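Long-range contacts in armadillo repeat protein arm00016 (Synthetic construct, PDB 4D4E), which is a computationally designed armadillo repeat protein, a solenoid of stacked helical repeats probably meant as a scaffold for modular recognition of extended peptides: residues Ala76-Ile81 and Val117-Asn122; Pro142-Leu147 and Ile177-Leu182. All coordinates share one frame; numbering follows the deposited sequence.

Contact 1 (Ala76-Ile81 and Val117-Asn122); sequences AAIANI and VAAIAN
With CG anti to its own carbonyl carbon (chi1 -68°), N122 carries its amide across to A79, and its second torsion turns the ND2 end to the carbonyl oxygen there. ND2 of N122 donates to O of A79 over 2.7 Å, with an N-H...O angle of 152°. The acceptor lies almost in the amide plane of N122, yet the donor stands above the carbonyl plane of A79, 36° out of it, so the bond misses the lone-pair direction. This grip joins a side chain of helix 110-124 to the backbone of helix 68-81. Beside it the two helices touch through alanines: CB of A79 sits 3.7 Å from CA of A119, and CB of A119 lies 3.8 Å from CB of A79. I78 adds its CG2 branch at 4.2 Å from CB of A119. Small side chains let the axes come within 8.1 Å of each other, nearly parallel. With an alanine at position N122, O of A79 would probably lose its side-chain donor, leaving the helices joined here by apolar contacts of A79, A118, A119 and I78. The same bond recurs 42 residues on, where ND2 of N164 bonds to O of A121; helix 110-124 is flanked by helix 68-81 and helix 152-166, as in stacked armadillo repeats.

Contact 2 (Pro142-Leu147 and Ile177-Leu182); sequences PLVKLL and IEAGAL
V144 reaches A179, G180 and A181 with both of its methyls. CG1 of V144 lies 3.5 Å from O of A179 and 3.8 Å from O of G180, while CG2 of V144 meets CB of A181 at 3.9 Å and CB of A179 at 4.2 Å. The valine thus packs against a turn, both methyls close to the carbonyl oxygen of A179, and no hydrogen bond crosses between the segments. A chi1 of 150° turns both branches toward the turn, CG1 to the G180 side and CG2 to the A181 side. L147 adds a looser touch, its CD1 4.4 Å from O of A181. The turn is a Schellman motif that ends helix 170-178: G180, at a positive phi of 71°, is the first residue to leave helical geometry, and its N bonds back to O of I177 at 2.8 Å. That fold-back presents A179 to A181 to V144 before the chain enters helix 182-187. Further out, L143 and L147 both pack on helix 152-166, and L143 also rests on helix 110-124, so helix 140-146 packs against both helices. Beyond the turn, L182 lies against K217, L218 and A221 of helix 212-221.

Overall arrangement
Contact 1 closes along the chain before contact 2 opens, and their centres lie about 19 Å apart in one continuous armadillo-type array. Contact 1 joins helices 68-81 and 110-124; contact 2 joins helix 140-146 to the turn after helix 170-178. They meet directly, since helix 110-124 packs on helix 140-146: V117 CG2 lies 3.5 Å from L146 CD1, and I120 CG2 is 3.9 Å from L143 CD1. Helix 110-124 thus offers one face to contact 1 and another to the helix that carries V144. Such neighbour-to-neighbour packing builds an elongated solenoid, consistent with a modular design for peptide recognition.

Contact 1 (Ala76-Ile81 and Val117-Asn122)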
ATOM      1  N   ALA A  76      -9.446   7.159  -2.055  1.00 24.75           N
ATOM      2  CA  ALA A  76      -8.422   8.173  -1.759  1.00 25.02           C
ATOM      3  C   ALA A  76      -8.578   8.549  -0.309  1.00 26.93           C
ATOM      4  O   ALA A  76      -7.612   8.678   0.443  1.00 25.48           O
ATOM      5  CB  ALA A  76      -8.511   9.440  -2.679  1.00 23.32           C
ATOM      6  N   ALA A  77      -9.822   8.732   0.073  1.00 28.19           N
ATOM      7  CA  ALA A  77     -10.159   9.157   1.440  1.00 27.26           C
ATOM      8  C   ALA A  77      -9.692   8.074   2.467  1.00 26.64           C
ATOM      9  O   ALA A  77      -9.018   8.422   3.454  1.00 26.10           O
ATOM     10  CB  ALA A  77     -11.654   9.426   1.523  1.00 24.91           C
ATOM     11  N   ILE A  78     -10.100   6.800   2.247  1.00 25.24           N
ATOM     12  CA  ILE A  78      -9.616   5.628   2.993  1.00 25.45           C
ATOM     13  C   ILE A  78      -8.063   5.581   2.959  1.00 27.93           C
ATOM     14  O   ILE A  78      -7.448   5.283   3.983  1.00 26.66           O
ATOM     15  CB  ILE A  78     -10.217   4.295   2.464  1.00 24.61           C
ATOM     16  CG1 ILE A  78     -11.740   4.204   2.666  1.00 24.91           C
ATOM     17  CG2 ILE A  78      -9.457   3.054   2.972  1.00 22.13           C
ATOM     18  CD1 ILE A  78     -12.332   3.027   1.926  1.00 24.40           C
ATOM     19  N   ALA A  79      -7.408   5.869   1.816  1.00 26.74           N
ATOM     20  CA  ALA A  79      -5.956   5.899   1.888  1.00 26.36           C
ATOM     21  C   ALA A  79      -5.456   6.928   2.925  1.00 24.59           C
ATOM     22  O   ALA A  79      -4.432   6.703   3.602  1.00 25.26           O
ATOM     23  CB  ALA A  79      -5.307   6.149   0.500  1.00 24.61           C
ATOM     24  N   ASN A  80      -6.150   8.058   3.013  1.00 24.27           N
ATOM     25  CA  ASN A  80      -5.751   9.124   3.907  1.00 27.46           C
ATOM     26  C   ASN A  80      -6.034   8.780   5.371  1.00 26.66           C
ATOM     27  O   ASN A  80      -5.202   9.083   6.227  1.00 27.89           O
ATOM     28  CB  ASN A  80      -6.404  10.438   3.513  1.00 27.93           C
ATOM     29  CG  ASN A  80      -5.552  11.282   2.574  1.00 33.09           C
ATOM     30  OD1 ASN A  80      -4.336  11.204   2.585  1.00 34.12           O
ATOM     31  ND2 ASN A  80      -6.204  12.157   1.814  1.00 33.08           N
ATOM     32  N   ILE A  81      -7.172   8.122   5.647  1.00 23.43           N
ATOM     33  CA  ILE A  81      -7.486   7.597   7.013  1.00 24.84           C
ATOM     34  C   ILE A  81      -6.407   6.590   7.475  1.00 24.17           C
ATOM     35  O   ILE A  81      -5.932   6.653   8.608  1.00 28.54           O
ATOM     36  CB  ILE A  81      -8.952   7.013   7.075  1.00 23.57           C
ATOM     37  CG1 ILE A  81      -9.943   8.165   6.881  1.00 24.90           C
ATOM     38  CG2 ILE A  81      -9.237   6.219   8.347  1.00 23.13           C
ATOM     39  CD1 ILE A  81     -11.273   7.718   6.326  1.00 25.21           C
ATOM     40  N   VAL A 117      -4.079   0.593  -4.199  1.00 27.57           N
ATOM     41  CA  VAL A 117      -2.726   0.258  -3.805  1.00 28.94           C
ATOM     42  C   VAL A 117      -2.146   1.242  -2.771  1.00 27.41           C
ATOM     43  O   VAL A 117      -1.501   0.788  -1.790  1.00 28.22           O
ATOM     44  CB  VAL A 117      -1.755   0.065  -5.000  1.00 28.08           C
ATOM     45  CG1 VAL A 117      -0.433  -0.450  -4.464  1.00 26.57           C
ATOM     46  CG2 VAL A 117      -2.298  -1.026  -5.899  1.00 29.56           C
ATOM     47  N   ALA A 118      -2.336   2.551  -2.963  1.00 23.68           N
ATOM     48  CA  ALA A 118      -1.886   3.504  -1.904  1.00 22.74           C
ATOM     49  C   ALA A 118      -2.537   3.189  -0.525  1.00 23.22           C
ATOM     50  O   ALA A 118      -1.847   3.193   0.566  1.00 24.95           O
ATOM     51  CB  ALA A 118      -2.120   4.979  -2.303  1.00 21.70           C
ATOM     52  N   ALA A 119      -3.843   2.896  -0.522  1.00 22.70           N
ATOM     53  CA  ALA A 119      -4.516   2.589   0.752  1.00 20.62           C
ATOM     54  C   ALA A 119      -3.908   1.376   1.434  1.00 20.20           C
ATOM     55  O   ALA A 119      -3.648   1.402   2.624  1.00 20.69           O
ATOM     56  CB  ALA A 119      -6.063   2.432   0.608  1.00 20.37           C
ATOM     57  N   ILE A 120      -3.676   0.314   0.686  1.00 22.21           N
ATOM     58  CA  ILE A 120      -3.082  -0.922   1.203  1.00 20.73           C
ATOM     59  C   ILE A 120      -1.611  -0.794   1.656  1.00 21.86           C
ATOM     60  O   ILE A 120      -1.157  -1.452   2.633  1.00 23.02           O
ATOM     61  CB  ILE A 120      -3.212  -1.940   0.052  1.00 21.76           C
ATOM     62  CG1 ILE A 120      -4.688  -2.382  -0.071  1.00 20.72           C
ATOM     63  CG2 ILE A 120      -2.233  -3.131   0.261  1.00 19.99           C
ATOM     64  CD1 ILE A 120      -4.891  -3.322  -1.272  1.00 22.52           C
ATOM     65  N   ALA A 121      -0.852   0.062   0.943  1.00 23.25           N
ATOM     66  CA  ALA A 121       0.492   0.471   1.395  1.00 22.72           C
ATOM     67  C   ALA A 121       0.424   1.133   2.762  1.00 24.18           C
ATOM     68  O   ALA A 121       1.248   0.822   3.648  1.00 21.42           O
ATOM     69  CB  ALA A 121       1.249   1.353   0.384  1.00 20.64           C
ATOM     70  N   ASN A 122      -0.545   2.032   2.942  1.00 21.80           N
ATOM     71  CA  ASN A 122      -0.679   2.713   4.222  1.00 21.47           C
ATOM     72  C   ASN A 122      -1.043   1.781   5.353  1.00 23.63           C
ATOM     73  O   ASN A 122      -0.477   1.864   6.494  1.00 23.46           O
ATOM     74  CB  ASN A 122      -1.638   3.881   4.112  1.00 20.89           C
ATOM     75  CG  ASN A 122      -1.078   4.996   3.250  1.00 24.04           C
ATOM     76  OD1 ASN A 122       0.107   4.987   2.936  1.00 24.45           O
ATOM     77  ND2 ASN A 122      -1.897   5.958   2.897  1.00 24.36           N
TER

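Contact 2 (Pro142-Leu147 and Ile177-Leu182)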
ATOM      1  N   PRO A 142      -2.110 -10.323  -5.751  1.00 28.54           N
ATOM      2  CA  PRO A 142      -2.418  -9.273  -6.712  1.00 27.85           C
ATOM      3  C   PRO A 142      -1.380  -8.156  -6.650  1.00 29.24           C
ATOM      4  O   PRO A 142      -1.086  -7.541  -7.693  1.00 27.11           O
ATOM      5  CB  PRO A 142      -3.797  -8.750  -6.259  1.00 26.47           C
ATOM      6  CG  PRO A 142      -3.997  -9.248  -4.894  1.00 28.22           C
ATOM      7  CD  PRO A 142      -3.259 -10.579  -4.868  1.00 27.61           C
ATOM      8  N   LEU A 143      -0.843  -7.897  -5.445  1.00 28.40           N
ATOM      9  CA  LEU A 143       0.221  -6.891  -5.284  1.00 29.89           C
ATOM     10  C   LEU A 143       1.444  -7.304  -6.078  1.00 31.53           C
ATOM     11  O   LEU A 143       2.034  -6.466  -6.776  1.00 31.24           O
ATOM     12  CB  LEU A 143       0.583  -6.647  -3.809  1.00 28.35           C
ATOM     13  CG  LEU A 143      -0.390  -5.875  -2.916  1.00 27.30           C
ATOM     14  CD1 LEU A 143       0.123  -5.770  -1.467  1.00 25.97           C
ATOM     15  CD2 LEU A 143      -0.562  -4.450  -3.466  1.00 28.22           C
ATOM     16  N   VAL A 144       1.812  -8.590  -6.004  1.00 29.15           N
ATOM     17  CA  VAL A 144       2.986  -9.061  -6.729  1.00 31.06           C
ATOM     18  C   VAL A 144       2.791  -8.829  -8.248  1.00 32.94           C
ATOM     19  O   VAL A 144       3.739  -8.421  -8.967  1.00 34.84           O
ATOM     20  CB  VAL A 144       3.299 -10.526  -6.351  1.00 30.17           C
ATOM     21  CG1 VAL A 144       3.976 -11.335  -7.491  1.00 31.31           C
ATOM     22  CG2 VAL A 144       4.044 -10.573  -5.006  1.00 28.23           C
ATOM     23  N   LYS A 145       1.566  -9.099  -8.705  1.00 34.21           N
ATOM     24  CA  LYS A 145       1.155  -8.848 -10.074  1.00 36.12           C
ATOM     25  C   LYS A 145       1.252  -7.388 -10.466  1.00 35.63           C
ATOM     26  O   LYS A 145       1.657  -7.105 -11.569  1.00 34.34           O
ATOM     27  CB  LYS A 145      -0.252  -9.350 -10.321  1.00 42.55           C
ATOM     28  CG  LYS A 145      -0.292 -10.559 -11.228  1.00 48.76           C
ATOM     29  CD  LYS A 145      -1.118 -10.256 -12.486  1.00 56.36           C
ATOM     30  CE  LYS A 145      -2.567 -10.651 -12.278  1.00 58.57           C
ATOM     31  NZ  LYS A 145      -2.910 -10.403 -10.848  1.00 55.09           N
ATOM     32  N   LEU A 146       0.922  -6.460  -9.563  1.00 30.93           N
ATOM     33  CA  LEU A 146       0.988  -5.073  -9.898  1.00 32.70           C
ATOM     34  C   LEU A 146       2.421  -4.563  -9.963  1.00 37.79           C
ATOM     35  O   LEU A 146       2.652  -3.503 -10.548  1.00 35.44           O
ATOM     36  CB  LEU A 146       0.125  -4.229  -8.982  1.00 31.39           C
ATOM     37  CG  LEU A 146      -1.356  -4.616  -8.974  1.00 32.48           C
ATOM     38  CD1 LEU A 146      -1.986  -3.929  -7.794  1.00 30.93           C
ATOM     39  CD2 LEU A 146      -1.995  -4.154 -10.280  1.00 30.50           C
ATOM     40  N   LEU A 147       3.375  -5.312  -9.389  1.00 34.73           N
ATOM     41  CA  LEU A 147       4.809  -4.992  -9.532  1.00 38.61           C
ATOM     42  C   LEU A 147       5.281  -4.990 -10.971  1.00 43.82           C
ATOM     43  O   LEU A 147       6.331  -4.414 -11.293  1.00 44.58           O
ATOM     44  CB  LEU A 147       5.704  -5.988  -8.791  1.00 33.78           C
ATOM     45  CG  LEU A 147       5.632  -5.916  -7.275  1.00 33.51           C
ATOM     46  CD1 LEU A 147       6.614  -6.897  -6.708  1.00 31.31           C
ATOM     47  CD2 LEU A 147       5.910  -4.482  -6.817  1.00 30.03           C
ATOM     48  N   ILE A 177       7.671 -14.253  -0.140  1.00 29.45           N
ATOM     49  CA  ILE A 177       8.491 -15.057  -0.946  1.00 30.37           C
ATOM     50  C   ILE A 177       7.672 -16.100  -1.676  1.00 33.08           C
ATOM     51  O   ILE A 177       7.811 -16.212  -2.875  1.00 36.77           O
ATOM     52  CB  ILE A 177       9.603 -15.703  -0.090  1.00 31.02           C
ATOM     53  CG1 ILE A 177      10.674 -14.667   0.275  1.00 31.50           C
ATOM     54  CG2 ILE A 177      10.298 -16.822  -0.864  1.00 31.12           C
ATOM     55  CD1 ILE A 177      11.553 -15.169   1.408  1.00 32.16           C
ATOM     56  N   GLU A 178       6.821 -16.854  -0.959  1.00 33.45           N
ATOM     57  CA  GLU A 178       5.912 -17.836  -1.574  1.00 33.81           C
ATOM     58  C   GLU A 178       4.948 -17.202  -2.573  1.00 34.15           C
ATOM     59  O   GLU A 178       4.592 -17.867  -3.525  1.00 36.24           O
ATOM     60  CB  GLU A 178       5.104 -18.592  -0.530  1.00 35.69           C
ATOM     61  CG  GLU A 178       5.960 -19.523   0.297  1.00 39.87           C
ATOM     62  CD  GLU A 178       5.235 -20.017   1.531  1.00 43.13           C
ATOM     63  OE1 GLU A 178       4.033 -19.680   1.719  1.00 44.37           O
ATOM     64  OE2 GLU A 178       5.880 -20.737   2.303  1.00 40.85           O
ATOM     65  N   ALA A 179       4.575 -15.932  -2.378  1.00 31.74           N
ATOM     66  CA  ALA A 179       3.764 -15.208  -3.358  1.00 35.82           C
ATOM     67  C   ALA A 179       4.571 -14.829  -4.593  1.00 33.54           C
ATOM     68  O   ALA A 179       4.064 -14.168  -5.457  1.00 38.65           O
ATOM     69  CB  ALA A 179       3.178 -13.972  -2.724  1.00 33.54           C
ATOM     70  N   GLY A 180       5.838 -15.237  -4.666  1.00 34.89           N
ATOM     71  CA  GLY A 180       6.746 -14.872  -5.798  1.00 34.02           C
ATOM     72  C   GLY A 180       7.229 -13.404  -5.869  1.00 31.74           C
ATOM     73  O   GLY A 180       7.438 -12.848  -6.983  1.00 29.72           O
ATOM     74  N   ALA A 181       7.456 -12.777  -4.708  1.00 28.49           N
ATOM     75  CA  ALA A 181       7.818 -11.345  -4.694  1.00 28.29           C
ATOM     76  C   ALA A 181       9.254 -11.054  -5.122  1.00 27.35           C
ATOM     77  O   ALA A 181       9.522  -9.944  -5.594  1.00 26.38           O
ATOM     78  CB  ALA A 181       7.566 -10.712  -3.333  1.00 24.95           C
ATOM     79  N   LEU A 182      10.163 -12.017  -4.936  1.00 27.12           N
ATOM     80  CA  LEU A 182      11.591 -11.755  -5.081  1.00 28.84           C
ATOM     81  C   LEU A 182      12.074 -11.372  -6.496  1.00 29.40           C
ATOM     82  O   LEU A 182      12.759 -10.375  -6.635  1.00 30.95           O
ATOM     83  CB  LEU A 182      12.478 -12.845  -4.458  1.00 28.92           C
ATOM     84  CG  LEU A 182      12.337 -13.059  -2.939  1.00 30.72           C
ATOM     85  CD1 LEU A 182      13.518 -13.870  -2.385  1.00 31.15           C
ATOM     86  CD2 LEU A 182      12.207 -11.737  -2.187  1.00 28.46           C
TER